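Local atomic coordinates of NDP-N-acetyl-D-galactosaminuronic acid dehydrogenase (Methanosarcina mazei Go1, PDB entry 3G79), a protein that probably catalyses the NAD-dependent oxidation of UDP-N-acetyl-D-mannosamine to its uronic acid, as a member of the UDP-glucose/GDP-mannose dehydrogenase family. Residues A247-L252 and R280-P285; I418-G423 and I446-N451; Y58-L63 and F90-D95. One frame throughout, in Å; residues are numbered along the deposited sequence.

Followed from the N terminus, the chain closes three separate loops one after another, none nested in or crossing another. Contact 3 comes first, joining helix 59-63 to strand 90-93 at one end of the NAD-binding sheet. Contact 1 follows in the central domain, where the 280-285 segment returns to lie on the long helix 228-258. Contact 2 closes last, pairing strands 417-420 and 445-448 in the UDP-binding domain. Contacts 1 and 2 have centres about 17 Å apart and meet where Trp284 CZ3 packs 4.2 Å from Asn451 ND2, a touch between central and UDP-binding domains. Contact 3 lies beyond the chain's centre, about 48 and 49 Å from contacts 1 and 2 between centres.

Contact 1: residues A247-L252 and R280-P285; sequences AAINQL and RAVLWP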
loop_
_atom_site.group_PDB
_atom_site.type_symbol
_atom_site.label_atom_id
_atom_site.label_comp_id
_atom_site.label_asym_id
_atom_site.label_seq_id
_atom_site.Cartn_x
_atom_site.Cartn_y
_atom_site.Cartn_z
ATOM N N ALA A 247 -3.566 -4.402 -7.402
ATOM C CA ALA A 247 -2.887 -5.472 -8.048
ATOM C C ALA A 247 -2.287 -6.375 -6.973
ATOM O O ALA A 247 -2.317 -7.592 -7.144
ATOM C CB ALA A 247 -1.856 -4.976 -9.035
ATOM N N ALA A 248 -1.853 -5.780 -5.852
ATOM C CA ALA A 248 -1.383 -6.532 -4.660
ATOM C C ALA A 248 -2.313 -7.596 -4.132
ATOM O O ALA A 248 -1.839 -8.744 -3.948
ATOM C CB ALA A 248 -0.989 -5.604 -3.499
ATOM N N ILE A 249 -3.585 -7.256 -3.834
ATOM C CA ILE A 249 -4.441 -8.297 -3.260
ATOM C C ILE A 249 -4.857 -9.254 -4.360
ATOM O O ILE A 249 -5.006 -10.449 -4.092
ATOM C CB ILE A 249 -5.788 -7.867 -2.567
ATOM C CG1 ILE A 249 -6.045 -6.411 -2.727
ATOM C CG2 ILE A 249 -6.011 -8.532 -1.131
ATOM C CD1 ILE A 249 -6.616 -6.146 -4.072
ATOM N N ASN A 250 -5.104 -8.712 -5.558
ATOM C CA ASN A 250 -5.536 -9.526 -6.675
ATOM C C ASN A 250 -4.522 -10.623 -6.795
ATOM O O ASN A 250 -4.873 -11.780 -6.904
ATOM C CB ASN A 250 -5.617 -8.714 -7.981
ATOM C CG ASN A 250 -6.947 -7.994 -8.131
ATOM O OD1 ASN A 250 -7.934 -8.339 -7.473
ATOM N ND2 ASN A 250 -6.996 -7.002 -9.017
ATOM N N GLN A 251 -3.262 -10.239 -6.746
ATOM C CA GLN A 251 -2.155 -11.176 -6.766
ATOM C C GLN A 251 -2.204 -12.180 -5.612
ATOM O O GLN A 251 -1.912 -13.361 -5.803
ATOM C CB GLN A 251 -0.842 -10.410 -6.701
ATOM C CG GLN A 251 0.325 -11.235 -6.289
ATOM C CD GLN A 251 1.027 -11.855 -7.443
ATOM O OE1 GLN A 251 0.402 -12.422 -8.367
ATOM N NE2 GLN A 251 2.362 -11.776 -7.408
ATOM N N LEU A 252 -2.584 -11.735 -4.432
ATOM C CA LEU A 252 -2.549 -12.635 -3.296
ATOM C C LEU A 252 -3.695 -13.621 -3.505
ATOM O O LEU A 252 -3.562 -14.808 -3.186
ATOM C CB LEU A 252 -2.703 -11.873 -1.987
ATOM C CG LEU A 252 -2.186 -12.307 -0.628
ATOM C CD1 LEU A 252 -3.386 -12.293 0.300
ATOM C CD2 LEU A 252 -1.324 -13.630 -0.556
ATOM N N ARG A 280 -1.362 -1.811 6.397
ATOM C CA ARG A 280 -1.052 -2.217 5.044
ATOM C C ARG A 280 -2.159 -1.752 4.121
ATOM O O ARG A 280 -2.060 -1.888 2.914
ATOM C CB ARG A 280 -0.868 -3.730 4.974
ATOM C CG ARG A 280 0.586 -4.134 5.125
ATOM C CD ARG A 280 0.902 -4.937 6.379
ATOM N NE ARG A 280 1.317 -4.083 7.459
ATOM C CZ ARG A 280 2.387 -4.267 8.243
ATOM N NH1 ARG A 280 3.187 -5.290 8.075
ATOM N NH2 ARG A 280 2.650 -3.380 9.202
ATOM N N ALA A 281 -3.211 -1.186 4.716
ATOM C CA ALA A 281 -4.349 -0.594 3.994
ATOM C C ALA A 281 -4.840 -1.452 2.824
ATOM O O ALA A 281 -4.978 -0.976 1.717
ATOM C CB ALA A 281 -4.010 0.816 3.542
ATOM N N VAL A 282 -5.122 -2.710 3.127
ATOM C CA VAL A 282 -5.451 -3.763 2.150
ATOM C C VAL A 282 -6.851 -3.628 1.537
ATOM O O VAL A 282 -7.879 -3.701 2.236
ATOM C CB VAL A 282 -5.353 -5.170 2.790
ATOM C CG1 VAL A 282 -5.485 -6.258 1.747
ATOM C CG2 VAL A 282 -4.053 -5.335 3.488
ATOM N N LEU A 283 -6.873 -3.490 0.217
ATOM C CA LEU A 283 -8.124 -3.389 -0.516
ATOM C C LEU A 283 -8.729 -4.784 -0.775
ATOM O O LEU A 283 -8.448 -5.754 -0.054
ATOM C CB LEU A 283 -7.887 -2.608 -1.821
ATOM C CG LEU A 283 -7.326 -1.170 -1.620
ATOM C CD1 LEU A 283 -6.997 -0.426 -2.919
ATOM C CD2 LEU A 283 -8.293 -0.321 -0.753
ATOM N N TRP A 284 -9.531 -4.866 -1.819
ATOM C CA TRP A 284 -10.363 -6.025 -2.112
ATOM C C TRP A 284 -10.020 -6.469 -3.521
ATOM O O TRP A 284 -9.814 -5.633 -4.403
ATOM C CB TRP A 284 -11.832 -5.648 -2.039
ATOM C CG TRP A 284 -12.246 -5.170 -0.672
ATOM C CD1 TRP A 284 -12.217 -3.868 -0.196
ATOM C CD2 TRP A 284 -12.737 -5.972 0.403
ATOM N NE1 TRP A 284 -12.690 -3.819 1.105
ATOM C CE2 TRP A 284 -13.013 -5.094 1.498
ATOM C CE3 TRP A 284 -13.011 -7.332 0.542
ATOM C CZ2 TRP A 284 -13.536 -5.549 2.714
ATOM C CZ3 TRP A 284 -13.524 -7.786 1.741
ATOM C CH2 TRP A 284 -13.788 -6.894 2.817
ATOM N N PRO A 285 -9.868 -7.778 -3.713
ATOM C CA PRO A 285 -9.500 -8.350 -5.030
ATOM C C PRO A 285 -10.775 -8.484 -5.890
ATOM O O PRO A 285 -11.880 -8.378 -5.329
ATOM C CB PRO A 285 -8.909 -9.731 -4.651
ATOM C CG PRO A 285 -9.669 -10.109 -3.353
ATOM C CD PRO A 285 -9.981 -8.797 -2.650
#
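Ile249, on the long helix 228-258 of the central all-helical domain, packs into the irregular segment 280-285, which runs between helices 263-271 and 293-305. The apolar contacts all start from this isoleucine. Its CG2 meets Val282 CG1 at 3.7 Å, the methyl that the valine turns anti to its own backbone N (chi1 -171°). CG1 faces the aliphatic root of Leu283, and CB lies 4.2 Å from Pro285 CB, so the branched side chain is bordered by three residues of the segment.

Its further neighbours are polar backbone. CD1 comes to 3.3 Å from Trp284 O, while CG1 sits beside Leu283 O. The latter carbonyl accepts a bond from Arg267 NE, and Arg267 NH2 bonds Val282 O, so the guanidinium group of helix 263-271 satisfies two carbonyls of the segment.

Dimer contacts border the same region: Ala248 O is bonded to Tyr322 OH of the second subunit, and Ala281 packs on Ala281 of that subunit.

The polar side chain of the contact is Asn250, whose amide is fixed from both ends: ND2 bonds Asn329 OD1 on helix 321-345, and OD1 is bonded by Gly286 N. Held in this way, the amide oxygen lies against the backbone end of the proline, with Asn250 OD1 3.3 Å from Pro285 CB.

Contact 2: residues I418-G423 and I446-N451; sequences IVVLAG and IIDGRN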
loop_
_atom_site.group_PDB
_atom_site.type_symbol
_atom_site.label_atom_id
_atom_site.label_comp_id
_atom_site.label_asym_id
_atom_site.label_seq_id
_atom_site.Cartn_x
_atom_site.Cartn_y
_atom_site.Cartn_z
ATOM N N ILE A 418 -23.312 -18.657 -14.448
ATOM C CA ILE A 418 -23.690 -17.368 -13.912
ATOM C C ILE A 418 -22.425 -16.709 -13.342
ATOM O O ILE A 418 -21.772 -17.249 -12.423
ATOM C CB ILE A 418 -24.804 -17.473 -12.846
ATOM C CG1 ILE A 418 -26.091 -17.998 -13.443
ATOM C CG2 ILE A 418 -25.097 -16.109 -12.203
ATOM C CD1 ILE A 418 -26.880 -18.810 -12.475
ATOM N N VAL A 419 -22.097 -15.543 -13.895
ATOM C CA VAL A 419 -20.805 -14.902 -13.685
ATOM C C VAL A 419 -20.964 -13.454 -13.170
ATOM O O VAL A 419 -21.589 -12.614 -13.810
ATOM C CB VAL A 419 -19.985 -14.952 -14.967
ATOM C CG1 VAL A 419 -18.600 -14.432 -14.728
ATOM C CG2 VAL A 419 -19.907 -16.409 -15.464
ATOM N N VAL A 420 -20.423 -13.186 -11.989
ATOM C CA VAL A 420 -20.741 -11.940 -11.289
ATOM C C VAL A 420 -19.534 -10.993 -11.423
ATOM O O VAL A 420 -18.430 -11.360 -11.020
ATOM C CB VAL A 420 -21.107 -12.229 -9.793
ATOM C CG1 VAL A 420 -21.397 -10.956 -9.062
ATOM C CG2 VAL A 420 -22.336 -13.161 -9.678
ATOM N N LEU A 421 -19.736 -9.807 -12.021
ATOM C CA LEU A 421 -18.593 -8.904 -12.303
ATOM C C LEU A 421 -18.681 -7.514 -11.666
ATOM O O LEU A 421 -17.671 -6.794 -11.577
ATOM C CB LEU A 421 -18.284 -8.797 -13.809
ATOM C CG LEU A 421 -18.010 -10.145 -14.490
ATOM C CD1 LEU A 421 -19.312 -10.762 -14.949
ATOM C CD2 LEU A 421 -17.077 -10.000 -15.666
ATOM N N ALA A 422 -19.889 -7.146 -11.233
ATOM C CA ALA A 422 -20.099 -5.928 -10.470
ATOM C C ALA A 422 -20.665 -6.356 -9.151
ATOM O O ALA A 422 -21.444 -7.296 -9.097
ATOM C CB ALA A 422 -21.060 -5.051 -11.166
ATOM N N GLY A 423 -20.287 -5.695 -8.072
ATOM C CA GLY A 423 -20.897 -5.986 -6.780
ATOM C C GLY A 423 -22.268 -5.362 -6.495
ATOM O O GLY A 423 -22.611 -5.161 -5.323
ATOM N N ILE A 446 -21.877 -21.075 -11.103
ATOM C CA ILE A 446 -21.767 -19.666 -10.684
ATOM C C ILE A 446 -20.300 -19.314 -10.422
ATOM O O ILE A 446 -19.636 -20.008 -9.684
ATOM C CB ILE A 446 -22.689 -19.318 -9.433
ATOM C CG1 ILE A 446 -22.589 -17.847 -9.034
ATOM C CG2 ILE A 446 -22.334 -20.114 -8.206
ATOM C CD1 ILE A 446 -23.759 -17.046 -9.428
ATOM N N ILE A 447 -19.821 -18.227 -11.034
ATOM C CA ILE A 447 -18.442 -17.676 -10.854
ATOM C C ILE A 447 -18.515 -16.219 -10.337
ATOM O O ILE A 447 -19.104 -15.349 -10.998
ATOM C CB ILE A 447 -17.653 -17.682 -12.204
ATOM C CG1 ILE A 447 -17.145 -19.078 -12.585
ATOM C CG2 ILE A 447 -16.371 -16.936 -12.051
ATOM C CD1 ILE A 447 -18.120 -20.051 -12.981
ATOM N N ASP A 448 -17.933 -15.969 -9.168
ATOM C CA ASP A 448 -18.031 -14.678 -8.439
ATOM C C ASP A 448 -16.768 -13.838 -8.487
ATOM O O ASP A 448 -15.730 -14.228 -7.955
ATOM C CB ASP A 448 -18.354 -14.916 -6.949
ATOM C CG ASP A 448 -18.763 -13.623 -6.202
ATOM O OD1 ASP A 448 -19.090 -12.622 -6.864
ATOM O OD2 ASP A 448 -18.785 -13.611 -4.951
ATOM N N GLY A 449 -16.863 -12.664 -9.094
ATOM C CA GLY A 449 -15.717 -11.771 -9.231
ATOM C C GLY A 449 -15.683 -10.686 -8.171
ATOM O O GLY A 449 -14.672 -9.965 -8.015
ATOM N N ARG A 450 -16.772 -10.591 -7.427
ATOM C CA ARG A 450 -16.980 -9.492 -6.508
ATOM C C ARG A 450 -17.359 -9.872 -5.062
ATOM O O ARG A 450 -17.807 -9.032 -4.319
ATOM C CB ARG A 450 -17.976 -8.493 -7.122
ATOM C CG ARG A 450 -17.512 -7.946 -8.466
ATOM C CD ARG A 450 -16.177 -7.166 -8.361
ATOM N NE ARG A 450 -15.754 -6.637 -9.659
ATOM C CZ ARG A 450 -14.721 -5.800 -9.859
ATOM N NH1 ARG A 450 -13.977 -5.364 -8.827
ATOM N NH2 ARG A 450 -14.444 -5.369 -11.103
ATOM N N ASN A 451 -17.141 -11.109 -4.639
ATOM C CA ASN A 451 -17.387 -11.470 -3.239
ATOM C C ASN A 451 -18.810 -11.122 -2.767
ATOM O O ASN A 451 -18.973 -10.675 -1.653
ATOM C CB ASN A 451 -16.369 -10.804 -2.292
ATOM C CG ASN A 451 -16.380 -11.415 -0.877
ATOM O OD1 ASN A 451 -16.511 -12.616 -0.707
ATOM N ND2 ASN A 451 -16.254 -10.577 0.136
#
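Strands 418-420 and 446-448 run parallel, with their axes 8° apart and 4.5 Å from each other, and pair Ile418 with Ile446, Val419 with Ile447 and Val420 with Asp448. They are neighbours in the parallel sheet of the Rossmann-like UDP-binding domain, joined by a beta-alpha-beta connection through helices 425-428 and 432-439. Ile447 N donates to Ile418 O at 2.6 Å, and Ile447 O accepts from Val420 N at 2.7 Å. Beyond the strands, Gly449 N continues the series to Val420 O at 2.8 Å, though with a more bent N-H...O angle of 138°.

Val419 and Ile447 project together from one face, their side chains alongside each other; there Val419 packs on Tyr378 of helix 375-385 and Ile447 on Met336 of helix 321-345. The other face carries Ile418, Ile446, Val420 and Asp448. There Ile446 CD1 reaches Ile418 CG2 and stays 4.1 Å from Val420 CG2; the first approach is so tight that its exact fit is doubtful. Asp448 OD1 lies 3.6 Å from Val420 CB and also accepts Arg450 N at 3.1 Å, from above the carboxylate plane, making an Asx turn. Its OD2 accepts Ile453 N.

Arg450 bends at chi2 (-61°), folding its chain back beside the 421-423 backbone. CG lies against the backbone at Gly423 N, and NE donates to Leu421 O at 2.7 Å, approaching from above the carbonyl plane. NH2 of the same guanidinium bonds Gly288 O.

Thus the carboxylate shapes the turn after the second strand, while the arginine fastens it both to the neighbouring strand end and to the central domain.

Contact 3: residues Y58-L63 and F90-D95; sequences YKIEML and FECTPD
At the edge of the Rossmann-type NAD-binding domain, the short helix 59-63 lies on strand 90-93, nearly antiparallel to it at 163°, with the axes 7.6 Å apart. Ile60 and Leu63 of the helix meet Phe90, Cys92 and Pro94 without any hydrogen bond between the segments. Ile60 uses both branches: CG2 rests 3.5 Å from Cys92 O, while the other branch, fully extended (chi2 -180°), sends CD1 across the pyrrolidine ring at about a right angle, equally close to Pro94 CB and Pro94 CD at 3.8 Å. With an alanine here instead of Ile60, Pro94 would probably be left without the CD1 contact and a gap would open beside Cys92 O. Leu63 meets two side chains on the same side of the strand, Cys92 and Phe90. Its CD1 touches Cys92 SG at 3.6 Å, and CD2 approaches Phe90 CE2 obliquely at 4.1 Å.

Cys92 O is also bonded by Asn64 ND2, just past the helix. Strand 90-93 is outermost in its sheet within the chain and hydrogen-bonds to strand 45-49 beside it, while Phe90 also packs on Ala34, Val35 and Ala38 of helix 30-39 and on Val84 and Val85 of helix 77-86.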
loop_
_atom_site.group_PDB
_atom_site.type_symbol
_atom_site.label_atom_id
_atom_site.label_comp_id
_atom_site.label_asym_id
_atom_site.label_seq_id
_atom_site.Cartn_x
_atom_site.Cartn_y
_atom_site.Cartn_z
ATOM N N TYR A 58 -26.201 30.695 -23.782
ATOM C CA TYR A 58 -27.229 30.949 -22.744
ATOM C C TYR A 58 -26.742 31.146 -21.290
ATOM O O TYR A 58 -27.347 31.946 -20.535
ATOM C CB TYR A 58 -28.262 29.802 -22.750
ATOM C CG TYR A 58 -27.807 28.520 -22.060
ATOM C CD1 TYR A 58 -26.937 27.629 -22.696
ATOM C CD2 TYR A 58 -28.244 28.208 -20.779
ATOM C CE1 TYR A 58 -26.494 26.444 -22.065
ATOM C CE2 TYR A 58 -27.820 27.025 -20.124
ATOM C CZ TYR A 58 -26.947 26.146 -20.786
ATOM O OH TYR A 58 -26.533 24.981 -20.165
ATOM N N LYS A 59 -25.675 30.417 -20.914
ATOM C CA LYS A 59 -25.095 30.437 -19.565
ATOM C C LYS A 59 -24.718 31.847 -19.133
ATOM O O LYS A 59 -24.838 32.201 -17.946
ATOM C CB LYS A 59 -23.874 29.543 -19.504
ATOM C CG LYS A 59 -24.065 28.216 -20.218
ATOM C CD LYS A 59 -23.474 27.067 -19.470
ATOM C CE LYS A 59 -22.132 26.678 -20.003
ATOM N NZ LYS A 59 -21.863 25.227 -19.821
ATOM N N ILE A 60 -24.311 32.669 -20.107
ATOM C CA ILE A 60 -23.985 34.057 -19.827
ATOM C C ILE A 60 -25.186 34.698 -19.132
ATOM O O ILE A 60 -25.070 35.224 -18.017
ATOM C CB ILE A 60 -23.591 34.856 -21.096
ATOM C CG1 ILE A 60 -22.506 34.136 -21.902
ATOM C CG2 ILE A 60 -23.130 36.291 -20.733
ATOM C CD1 ILE A 60 -22.094 34.884 -23.144
ATOM N N GLU A 61 -26.346 34.620 -19.775
ATOM C CA GLU A 61 -27.517 35.308 -19.248
ATOM C C GLU A 61 -28.112 34.570 -18.054
ATOM O O GLU A 61 -28.547 35.211 -17.098
ATOM C CB GLU A 61 -28.569 35.547 -20.336
ATOM N N MET A 62 -28.150 33.244 -18.116
ATOM C CA MET A 62 -28.634 32.482 -16.974
ATOM C C MET A 62 -27.834 32.879 -15.726
ATOM O O MET A 62 -28.403 33.427 -14.772
ATOM C CB MET A 62 -28.544 30.962 -17.193
ATOM C CG MET A 62 -29.787 30.320 -17.740
ATOM S SD MET A 62 -29.704 28.525 -17.606
ATOM C CE MET A 62 -30.476 28.308 -16.007
ATOM N N LEU A 63 -26.520 32.641 -15.770
ATOM C CA LEU A 63 -25.640 32.948 -14.659
ATOM C C LEU A 63 -25.825 34.365 -14.166
ATOM O O LEU A 63 -25.801 34.606 -12.942
ATOM C CB LEU A 63 -24.185 32.758 -15.047
ATOM C CG LEU A 63 -23.621 31.344 -15.039
ATOM C CD1 LEU A 63 -22.338 31.330 -15.856
ATOM C CD2 LEU A 63 -23.371 30.902 -13.620
ATOM N N PHE A 90 -19.718 38.811 -9.058
ATOM C CA PHE A 90 -19.539 37.852 -10.116
ATOM C C PHE A 90 -20.345 38.241 -11.349
ATOM O O PHE A 90 -21.457 38.747 -11.245
ATOM C CB PHE A 90 -19.918 36.461 -9.640
ATOM C CG PHE A 90 -19.917 35.436 -10.726
ATOM C CD1 PHE A 90 -18.723 34.931 -11.235
ATOM C CD2 PHE A 90 -21.109 34.982 -11.274
ATOM C CE1 PHE A 90 -18.715 34.000 -12.240
ATOM C CE2 PHE A 90 -21.090 34.013 -12.294
ATOM C CZ PHE A 90 -19.887 33.541 -12.765
ATOM N N GLU A 91 -19.751 37.999 -12.508
ATOM C CA GLU A 91 -20.349 38.328 -13.788
ATOM C C GLU A 91 -19.755 37.384 -14.815
ATOM O O GLU A 91 -18.558 37.094 -14.772
ATOM C CB GLU A 91 -20.018 39.766 -14.177
ATOM C CG GLU A 91 -20.650 40.210 -15.486
ATOM C CD GLU A 91 -20.039 41.490 -16.036
ATOM O OE1 GLU A 91 -20.347 41.838 -17.216
ATOM O OE2 GLU A 91 -19.246 42.129 -15.291
ATOM N N CYS A 92 -20.602 36.896 -15.713
ATOM C CA CYS A 92 -20.177 36.080 -16.834
ATOM C C CYS A 92 -20.136 36.958 -18.087
ATOM O O CYS A 92 -21.068 37.724 -18.366
ATOM C CB CYS A 92 -21.145 34.910 -17.007
ATOM S SG CYS A 92 -20.634 33.570 -18.107
ATOM N N THR A 93 -19.031 36.871 -18.814
ATOM C CA THR A 93 -18.821 37.661 -20.029
ATOM C C THR A 93 -18.135 36.841 -21.124
ATOM O O THR A 93 -17.311 35.969 -20.817
ATOM C CB THR A 93 -18.046 38.966 -19.749
ATOM O OG1 THR A 93 -18.039 39.814 -20.917
ATOM C CG2 THR A 93 -16.599 38.676 -19.289
ATOM N N PRO A 94 -18.542 37.077 -22.404
ATOM C CA PRO A 94 -17.983 36.507 -23.666
ATOM C C PRO A 94 -16.705 37.237 -24.106
ATOM O O PRO A 94 -16.045 36.868 -25.089
ATOM C CB PRO A 94 -19.110 36.777 -24.671
ATOM C CG PRO A 94 -19.742 38.094 -24.146
ATOM C CD PRO A 94 -19.794 37.838 -22.667
ATOM N N ASP A 95 -16.372 38.266 -23.345
ATOM C CA ASP A 95 -15.322 39.188 -23.696
ATOM C C ASP A 95 -13.978 38.884 -22.988
ATOM O O ASP A 95 -13.636 39.464 -21.956
ATOM C CB ASP A 95 -15.811 40.627 -23.428
ATOM C CG ASP A 95 -14.807 41.654 -23.830
ATOM O OD1 ASP A 95 -13.874 41.268 -24.585
ATOM O OD2 ASP A 95 -14.961 42.822 -23.405
#